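Local coordinates for protein D-mannonate dehydratase (PDB 3BDK) that probably catalyses the dehydration of D-mannonate to 2-dehydro-3-deoxy-D-gluconate, using ferrous iron or manganese as cofactor, at residues A[206-220]-A[247-261]. Sequence-based numbering, arbitrary orientation.
Sequences LPTAEEAGVKMAIHP and YDSEHNGITMCVGSY. With MN (manganese (II) ion), chain D.
Glu210, on helix 191-210, meets His251, Ser249 and Tyr247 in the loop before strand 252-257. Its CB lies off to one side over the His251 ring; CG, 3.6 Å from His251 CG, makes a CH-pi contact with that face, and Lys215 CG covers the opposite one. With CG anti to the carbonyl carbon (chi1 -69°) and the chain extended beyond it, CD comes 3.5 Å from Ser249 OG. OE1 accepts from Ser249 OG at 2.7 Å, from well above the carboxylate plane, whereas Tyr247 OH meets OE2 on its syn side, also at 2.7 Å. A flexible acid suits this place: its aliphatic CG packs on the imidazole while each oxygen accepts a hydrogen bond. Tyr247 offers a flat face to Leu206 CB, 3.4 Å from the ring centroid, and a hydroxyl to the acid.

Beyond, strands 215-218 and 252-257 pair in parallel as neighbours in the TIM barrel, with Met216 N bonded to His251 O (2.9 Å). At the C-terminal end, His219 supplies an imidazole nitrogen, NE2, to manganese at 2.5 Å beside His286 and Asp330, and Pro220 CB packs over the Tyr261 ring. Two hydroxyl donors, one per oxygen, hold the Glu210 carboxylate's rotation and would probably favour its ionised form.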
ATOM      1  N   LEU A 206      29.591  19.257  12.888  1.00 52.85           N
ATOM      2  CA  LEU A 206      29.910  18.281  11.861  1.00 53.33           C
ATOM      3  C   LEU A 206      31.107  17.368  12.159  1.00 53.74           C
ATOM      4  O   LEU A 206      30.957  16.149  12.115  1.00 53.71           O
ATOM      5  CB  LEU A 206      29.976  18.930  10.479  1.00 53.20           C
ATOM      6  CG  LEU A 206      28.688  18.807   9.643  1.00 54.27           C
ATOM      7  CD1 LEU A 206      28.685  17.547   8.769  1.00 54.64           C
ATOM      8  CD2 LEU A 206      27.418  18.875  10.488  1.00 53.08           C
ATOM      9  N   PRO A 207      32.283  17.934  12.498  1.00 54.37           N
ATOM     10  CA  PRO A 207      33.384  17.033  12.859  1.00 54.53           C
ATOM     11  C   PRO A 207      32.973  16.085  13.995  1.00 54.78           C
ATOM     12  O   PRO A 207      33.305  14.909  13.949  1.00 54.88           O
ATOM     13  CB  PRO A 207      34.477  17.995  13.341  1.00 54.68           C
ATOM     14  CG  PRO A 207      33.744  19.269  13.688  1.00 54.56           C
ATOM     15  CD  PRO A 207      32.685  19.344  12.628  1.00 54.33           C
ATOM     16  N   THR A 208      32.241  16.600  14.986  1.00 54.95           N
ATOM     17  CA  THR A 208      31.655  15.789  16.058  1.00 55.25           C
ATOM     18  C   THR A 208      30.858  14.623  15.485  1.00 55.57           C
ATOM     19  O   THR A 208      30.856  13.539  16.050  1.00 55.78           O
ATOM     20  CB  THR A 208      30.716  16.642  16.970  1.00 55.57           C
ATOM     21  OG1 THR A 208      31.374  17.861  17.362  1.00 55.93           O
ATOM     22  CG2 THR A 208      30.274  15.872  18.219  1.00 55.10           C
ATOM     23  N   ALA A 209      30.196  14.854  14.351  1.00 56.12           N
ATOM     24  CA  ALA A 209      29.316  13.866  13.715  1.00 56.09           C
ATOM     25  C   ALA A 209      30.063  12.948  12.778  1.00 56.21           C
ATOM     26  O   ALA A 209      29.721  11.780  12.662  1.00 56.84           O
ATOM     27  CB  ALA A 209      28.178  14.555  12.972  1.00 56.24           C
ATOM     28  N   GLU A 210      31.069  13.467  12.088  1.00 56.25           N
ATOM     29  CA  GLU A 210      31.975  12.601  11.344  1.00 56.23           C
ATOM     30  C   GLU A 210      32.794  11.764  12.335  1.00 56.61           C
ATOM     31  O   GLU A 210      33.218  10.645  12.015  1.00 56.88           O
ATOM     32  CB  GLU A 210      32.894  13.413  10.440  1.00 56.13           C
ATOM     33  CG  GLU A 210      32.190  14.090   9.270  1.00 55.40           C
ATOM     34  CD  GLU A 210      33.008  15.232   8.683  1.00 55.25           C
ATOM     35  OE1 GLU A 210      33.329  15.173   7.467  1.00 53.29           O
ATOM     36  OE2 GLU A 210      33.343  16.173   9.447  1.00 54.33           O
ATOM     37  N   GLU A 211      32.984  12.303  13.544  1.00 56.61           N
ATOM     38  CA  GLU A 211      33.710  11.604  14.610  1.00 56.29           C
ATOM     39  C   GLU A 211      32.894  10.432  15.189  1.00 56.31           C
ATOM     40  O   GLU A 211      33.470   9.460  15.691  1.00 56.43           O
ATOM     41  CB  GLU A 211      34.304  12.603  15.659  1.00 56.33           C
ATOM     42  CG  GLU A 211      33.715  12.730  17.116  1.00 56.07           C
ATOM     43  CD  GLU A 211      34.367  13.908  17.957  1.00 55.69           C
ATOM     44  OE1 GLU A 211      33.922  14.189  19.100  1.00 53.46           O
ATOM     45  OE2 GLU A 211      35.314  14.568  17.466  1.00 54.20           O
ATOM     46  N   ALA A 212      31.567  10.488  15.036  1.00 55.90           N
ATOM     47  CA  ALA A 212      30.674   9.434  15.553  1.00 55.40           C
ATOM     48  C   ALA A 212      30.063   8.489  14.487  1.00 54.98           C
ATOM     49  O   ALA A 212      29.263   7.605  14.821  1.00 55.06           O
ATOM     50  CB  ALA A 212      29.568  10.053  16.443  1.00 55.28           C
ATOM     51  N   GLY A 213      30.444   8.675  13.220  1.00 54.36           N
ATOM     52  CA  GLY A 213      29.872   7.911  12.097  1.00 53.46           C
ATOM     53  C   GLY A 213      28.506   8.390  11.592  1.00 52.75           C
ATOM     54  O   GLY A 213      28.109   8.080  10.451  1.00 52.77           O
ATOM     55  N   VAL A 214      27.803   9.133  12.449  1.00 51.59           N
ATOM     56  CA  VAL A 214      26.437   9.626  12.242  1.00 50.66           C
ATOM     57  C   VAL A 214      26.324  10.683  11.137  1.00 50.09           C
ATOM     58  O   VAL A 214      27.068  11.664  11.153  1.00 50.40           O
ATOM     59  CB  VAL A 214      25.921  10.273  13.556  1.00 50.88           C
ATOM     60  CG1 VAL A 214      24.536  10.859  13.376  1.00 50.98           C
ATOM     61  CG2 VAL A 214      25.933   9.276  14.703  1.00 50.30           C
ATOM     62  N   LYS A 215      25.391  10.496  10.196  1.00 48.98           N
ATOM     63  CA  LYS A 215      25.141  11.497   9.131  1.00 48.30           C
ATOM     64  C   LYS A 215      23.938  12.394   9.441  1.00 47.06           C
ATOM     65  O   LYS A 215      22.850  11.903   9.791  1.00 46.99           O
ATOM     66  CB  LYS A 215      24.918  10.847   7.756  1.00 48.09           C
ATOM     67  CG  LYS A 215      25.944   9.823   7.343  1.00 48.70           C
ATOM     68  CD  LYS A 215      25.743   9.397   5.898  1.00 49.45           C
ATOM     69  CE  LYS A 215      26.039   7.904   5.732  1.00 52.34           C
ATOM     70  NZ  LYS A 215      26.205   7.506   4.299  1.00 52.71           N
ATOM     71  N   MET A 216      24.134  13.702   9.313  1.00 45.52           N
ATOM     72  CA  MET A 216      23.083  14.668   9.612  1.00 43.82           C
ATOM     73  C   MET A 216      22.214  14.933   8.387  1.00 42.93           C
ATOM     74  O   MET A 216      22.703  14.938   7.257  1.00 42.78           O
ATOM     75  CB  MET A 216      23.687  15.977  10.123  1.00 43.76           C
ATOM     76  CG  MET A 216      24.614  15.810  11.316  1.00 42.20           C
ATOM     77  SD  MET A 216      23.826  14.952  12.692  1.00 38.51           S
ATOM     78  CE  MET A 216      22.873  16.282  13.420  1.00 40.31           C
ATOM     79  N   ALA A 217      20.924  15.155   8.619  1.00 41.78           N
ATOM     80  CA  ALA A 217      19.964  15.300   7.532  1.00 40.83           C
ATOM     81  C   ALA A 217      18.843  16.261   7.912  1.00 40.03           C
ATOM     82  O   ALA A 217      17.998  15.945   8.750  1.00 39.83           O
ATOM     83  CB  ALA A 217      19.395  13.944   7.142  1.00 40.62           C
ATOM     84  N   ILE A 218      18.840  17.435   7.289  1.00 39.09           N
ATOM     85  CA  ILE A 218      18.021  18.547   7.755  1.00 38.14           C
ATOM     86  C   ILE A 218      16.625  18.499   7.143  1.00 38.10           C
ATOM     87  O   ILE A 218      16.469  18.558   5.923  1.00 36.92           O
ATOM     88  CB  ILE A 218      18.670  19.904   7.422  1.00 37.85           C
ATOM     89  CG1 ILE A 218      17.804  21.052   7.945  1.00 38.12           C
ATOM     90  CG2 ILE A 218      18.890  20.036   5.923  1.00 37.46           C
ATOM     91  CD1 ILE A 218      19.065  23.131   8.368  1.00 37.21           C
ATOM     92  N   HIS A 219      15.613  18.392   7.998  1.00 38.38           N
ATOM     93  CA  HIS A 219      14.226  18.456   7.554  1.00 39.19           C
ATOM     94  C   HIS A 219      13.879  19.845   7.029  1.00 38.76           C
ATOM     95  O   HIS A 219      14.037  20.843   7.733  1.00 39.28           O
ATOM     96  CB  HIS A 219      13.281  18.074   8.695  1.00 39.35           C
ATOM     97  CG  HIS A 219      11.909  17.687   8.239  1.00 41.46           C
ATOM     98  ND1 HIS A 219      10.916  18.612   7.995  1.00 43.57           N
ATOM     99  CD2 HIS A 219      11.364  16.474   7.982  1.00 42.12           C
ATOM    100  CE1 HIS A 219       9.819  17.985   7.607  1.00 44.19           C
ATOM    101  NE2 HIS A 219      10.064  16.688   7.591  1.00 43.73           N
ATOM    102  N   PRO A 220      13.406  19.902   5.789  1.00 38.09           N
ATOM    103  CA  PRO A 220      13.170  21.182   5.112  1.00 37.55           C
ATOM    104  C   PRO A 220      12.100  22.007   5.818  1.00 37.30           C
ATOM    105  O   PRO A 220      11.422  21.501   6.712  1.00 37.46           O
ATOM    106  CB  PRO A 220      12.676  20.754   3.728  1.00 37.67           C
ATOM    107  CG  PRO A 220      12.042  19.428   3.956  1.00 37.90           C
ATOM    108  CD  PRO A 220      12.852  18.765   5.034  1.00 38.08           C
ATOM    109  N   TYR A 247      29.488  23.198   4.629  1.00 44.94           N
ATOM    110  CA  TYR A 247      30.372  22.144   5.098  1.00 45.84           C
ATOM    111  C   TYR A 247      30.266  21.015   4.082  1.00 46.27           C
ATOM    112  O   TYR A 247      29.528  20.046   4.296  1.00 45.87           O
ATOM    113  CB  TYR A 247      29.917  21.663   6.471  1.00 46.06           C
ATOM    114  CG  TYR A 247      30.951  20.906   7.257  1.00 46.70           C
ATOM    115  CD1 TYR A 247      31.115  19.531   7.092  1.00 47.20           C
ATOM    116  CD2 TYR A 247      31.749  21.559   8.197  1.00 47.13           C
ATOM    117  CE1 TYR A 247      32.070  18.827   7.833  1.00 47.04           C
ATOM    118  CE2 TYR A 247      32.706  20.866   8.937  1.00 46.97           C
ATOM    119  CZ  TYR A 247      32.862  19.504   8.747  1.00 46.26           C
ATOM    120  OH  TYR A 247      33.798  18.831   9.479  1.00 46.55           O
ATOM    121  N   ASP A 248      30.986  21.168   2.968  1.00 46.79           N
ATOM    122  CA  ASP A 248      30.928  20.227   1.849  1.00 47.38           C
ATOM    123  C   ASP A 248      31.446  18.840   2.243  1.00 47.59           C
ATOM    124  O   ASP A 248      32.577  18.451   1.921  1.00 47.50           O
ATOM    125  CB  ASP A 248      31.693  20.768   0.641  1.00 47.57           C
ATOM    126  CG  ASP A 248      31.527  19.893  -0.580  1.00 48.71           C
ATOM    127  OD1 ASP A 248      30.477  19.982  -1.237  1.00 50.88           O
ATOM    128  OD2 ASP A 248      32.435  19.097  -0.883  1.00 49.83           O
ATOM    129  N   SER A 249      30.592  18.106   2.945  1.00 47.90           N
ATOM    130  CA  SER A 249      30.920  16.785   3.464  1.00 48.05           C
ATOM    131  C   SER A 249      29.683  15.901   3.400  1.00 48.16           C
ATOM    132  O   SER A 249      28.581  16.309   3.789  1.00 48.32           O
ATOM    133  CB  SER A 249      31.417  16.886   4.902  1.00 48.25           C
ATOM    134  OG  SER A 249      31.416  15.626   5.548  1.00 48.46           O
ATOM    135  N   GLU A 250      29.870  14.677   2.918  1.00 47.79           N
ATOM    136  CA  GLU A 250      28.754  13.748   2.749  1.00 46.79           C
ATOM    137  C   GLU A 250      27.949  13.525   4.045  1.00 45.23           C
ATOM    138  O   GLU A 250      26.790  13.184   3.983  1.00 45.00           O
ATOM    139  CB  GLU A 250      29.219  12.476   2.003  1.00 47.32           C
ATOM    140  CG  GLU A 250      29.148  12.641   0.428  1.00 49.04           C
ATOM    141  CD  GLU A 250      30.452  12.339  -0.403  1.00 52.68           C
ATOM    142  OE1 GLU A 250      31.579  12.750  -0.003  1.00 53.26           O
ATOM    143  OE2 GLU A 250      30.329  11.743  -1.512  1.00 52.36           O
ATOM    144  N   HIS A 251      28.552  13.806   5.199  1.00 44.14           N
ATOM    145  CA  HIS A 251      27.878  13.768   6.524  1.00 43.08           C
ATOM    146  C   HIS A 251      26.986  14.983   6.845  1.00 42.54           C
ATOM    147  O   HIS A 251      26.287  14.997   7.876  1.00 42.42           O
ATOM    148  CB  HIS A 251      28.937  13.636   7.625  1.00 43.00           C
ATOM    149  CG  HIS A 251      29.477  12.248   7.777  1.00 43.49           C
ATOM    150  ND1 HIS A 251      30.111  11.575   6.752  1.00 43.07           N
ATOM    151  CD2 HIS A 251      29.465  11.401   8.832  1.00 43.21           C
ATOM    152  CE1 HIS A 251      30.463  10.374   7.170  1.00 43.23           C
ATOM    153  NE2 HIS A 251      30.087  10.246   8.430  1.00 42.58           N
ATOM    154  N   ASN A 252      27.058  16.001   5.981  1.00 41.79           N
ATOM    155  CA  ASN A 252      26.227  17.206   6.017  1.00 41.39           C
ATOM    156  C   ASN A 252      25.199  17.086   4.913  1.00 41.11           C
ATOM    157  O   ASN A 252      25.493  17.378   3.751  1.00 41.08           O
ATOM    158  CB  ASN A 252      27.096  18.448   5.765  1.00 41.39           C
ATOM    159  CG  ASN A 252      26.348  19.760   5.953  1.00 40.92           C
ATOM    160  OD1 ASN A 252      25.626  19.947   6.940  1.00 41.14           O
ATOM    161  ND2 ASN A 252      26.535  20.686   5.009  1.00 39.12           N
ATOM    162  N   GLY A 253      24.003  16.633   5.273  1.00 41.02           N
ATOM    163  CA  GLY A 253      22.966  16.311   4.286  1.00 40.27           C
ATOM    164  C   GLY A 253      21.565  16.810   4.598  1.00 39.86           C
ATOM    165  O   GLY A 253      21.311  17.524   5.582  1.00 39.76           O
ATOM    166  N   ILE A 254      20.648  16.438   3.722  1.00 39.59           N
ATOM    167  CA  ILE A 254      19.250  16.810   3.865  1.00 38.63           C
ATOM    168  C   ILE A 254      18.375  15.580   4.073  1.00 38.62           C
ATOM    169  O   ILE A 254      18.762  14.435   3.771  1.00 38.43           O
ATOM    170  CB  ILE A 254      18.743  17.564   2.614  1.00 38.60           C
ATOM    171  CG1 ILE A 254      18.850  16.670   1.373  1.00 37.56           C
ATOM    172  CG2 ILE A 254      19.509  18.878   2.426  1.00 37.79           C
ATOM    173  CD1 ILE A 254      18.330  17.285   0.125  1.00 35.46           C
ATOM    174  N   THR A 255      17.200  15.838   4.621  1.00 37.97           N
ATOM    175  CA  THR A 255      16.088  14.959   4.452  1.00 37.35           C
ATOM    176  C   THR A 255      15.276  15.547   3.304  1.00 37.13           C
ATOM    177  O   THR A 255      14.668  16.617   3.448  1.00 37.42           O
ATOM    178  CB  THR A 255      15.244  14.918   5.710  1.00 37.24           C
ATOM    179  OG1 THR A 255      16.022  14.383   6.781  1.00 37.00           O
ATOM    180  CG2 THR A 255      14.037  14.052   5.490  1.00 36.99           C
ATOM    181  N   MET A 256      15.291  14.862   2.160  1.00 36.84           N
ATOM    182  CA  MET A 256      14.448  15.222   1.021  1.00 36.38           C
ATOM    183  C   MET A 256      12.977  14.872   1.292  1.00 35.94           C
ATOM    184  O   MET A 256      12.497  13.802   0.918  1.00 35.89           O
ATOM    185  CB  MET A 256      14.933  14.530  -0.250  1.00 36.41           C
ATOM    186  CG  MET A 256      14.014  14.759  -1.492  1.00 38.22           C
ATOM    187  SD  MET A 256      13.413  16.470  -1.791  1.00 39.98           S
ATOM    188  CE  MET A 256      14.930  17.254  -2.356  1.00 38.44           C
ATOM    189  N   CYS A 257      12.268  15.765   1.971  1.00 35.12           N
ATOM    190  CA  CYS A 257      10.839  15.565   2.178  1.00 33.88           C
ATOM    191  C   CYS A 257      10.173  16.213   0.982  1.00 32.77           C
ATOM    192  O   CYS A 257       9.866  17.411   0.999  1.00 32.99           O
ATOM    193  CB  CYS A 257      10.375  16.190   3.503  1.00 33.92           C
ATOM    194  SG  CYS A 257       8.602  16.128   3.779  1.00 36.05           S
ATOM    195  N   VAL A 258      10.009  15.433  -0.081  1.00 30.97           N
ATOM    196  CA  VAL A 258       9.369  15.917  -1.296  1.00 29.22           C
ATOM    197  C   VAL A 258       8.037  16.643  -1.051  1.00 28.74           C
ATOM    198  O   VAL A 258       7.689  17.547  -1.808  1.00 29.39           O
ATOM    199  CB  VAL A 258       9.175  14.801  -2.373  1.00 29.22           C
ATOM    200  CG1 VAL A 258      10.497  14.325  -2.896  1.00 27.00           C
ATOM    201  CG2 VAL A 258       8.318  13.636  -1.857  1.00 28.69           C
ATOM    202  N   GLY A 259       7.307  16.244  -0.009  1.00 27.73           N
ATOM    203  CA  GLY A 259       6.032  16.841   0.342  1.00 26.29           C
ATOM    204  C   GLY A 259       6.168  18.270   0.822  1.00 26.52           C
ATOM    205  O   GLY A 259       5.374  19.151   0.442  1.00 25.97           O
ATOM    206  N   SER A 260       7.163  18.505   1.680  1.00 26.37           N
ATOM    207  CA  SER A 260       7.393  19.837   2.242  1.00 26.16           C
ATOM    208  C   SER A 260       7.789  20.766   1.135  1.00 26.09           C
ATOM    209  O   SER A 260       7.217  21.836   0.996  1.00 25.76           O
ATOM    210  CB  SER A 260       8.477  19.817   3.322  1.00 26.28           C
ATOM    211  OG  SER A 260       7.923  19.444   4.585  1.00 26.67           O
ATOM    212  N   TYR A 261       8.747  20.333   0.323  1.00 26.34           N
ATOM    213  CA  TYR A 261       9.174  21.101  -0.828  1.00 26.60           C
ATOM    214  C   TYR A 261       8.094  21.323  -1.886  1.00 27.07           C
ATOM    215  O   TYR A 261       8.039  22.406  -2.467  1.00 27.51           O
ATOM    216  CB  TYR A 261      10.413  20.492  -1.466  1.00 26.66           C
ATOM    217  CG  TYR A 261      11.682  20.733  -0.685  1.00 27.41           C
ATOM    218  CD1 TYR A 261      12.515  19.674  -0.325  1.00 27.60           C
ATOM    219  CD2 TYR A 261      12.065  22.020  -0.328  1.00 27.39           C
ATOM    220  CE1 TYR A 261      13.685  19.896   0.378  1.00 27.92           C
ATOM    221  CE2 TYR A 261      13.221  22.248   0.380  1.00 28.18           C
ATOM    222  CZ  TYR A 261      14.028  21.186   0.738  1.00 28.55           C
ATOM    223  OH  TYR A 261      15.183  21.426   1.464  1.00 29.00           O
TER
HETATM  224 MN    MN D 388       8.240  15.122   8.194  1.00100.95          MN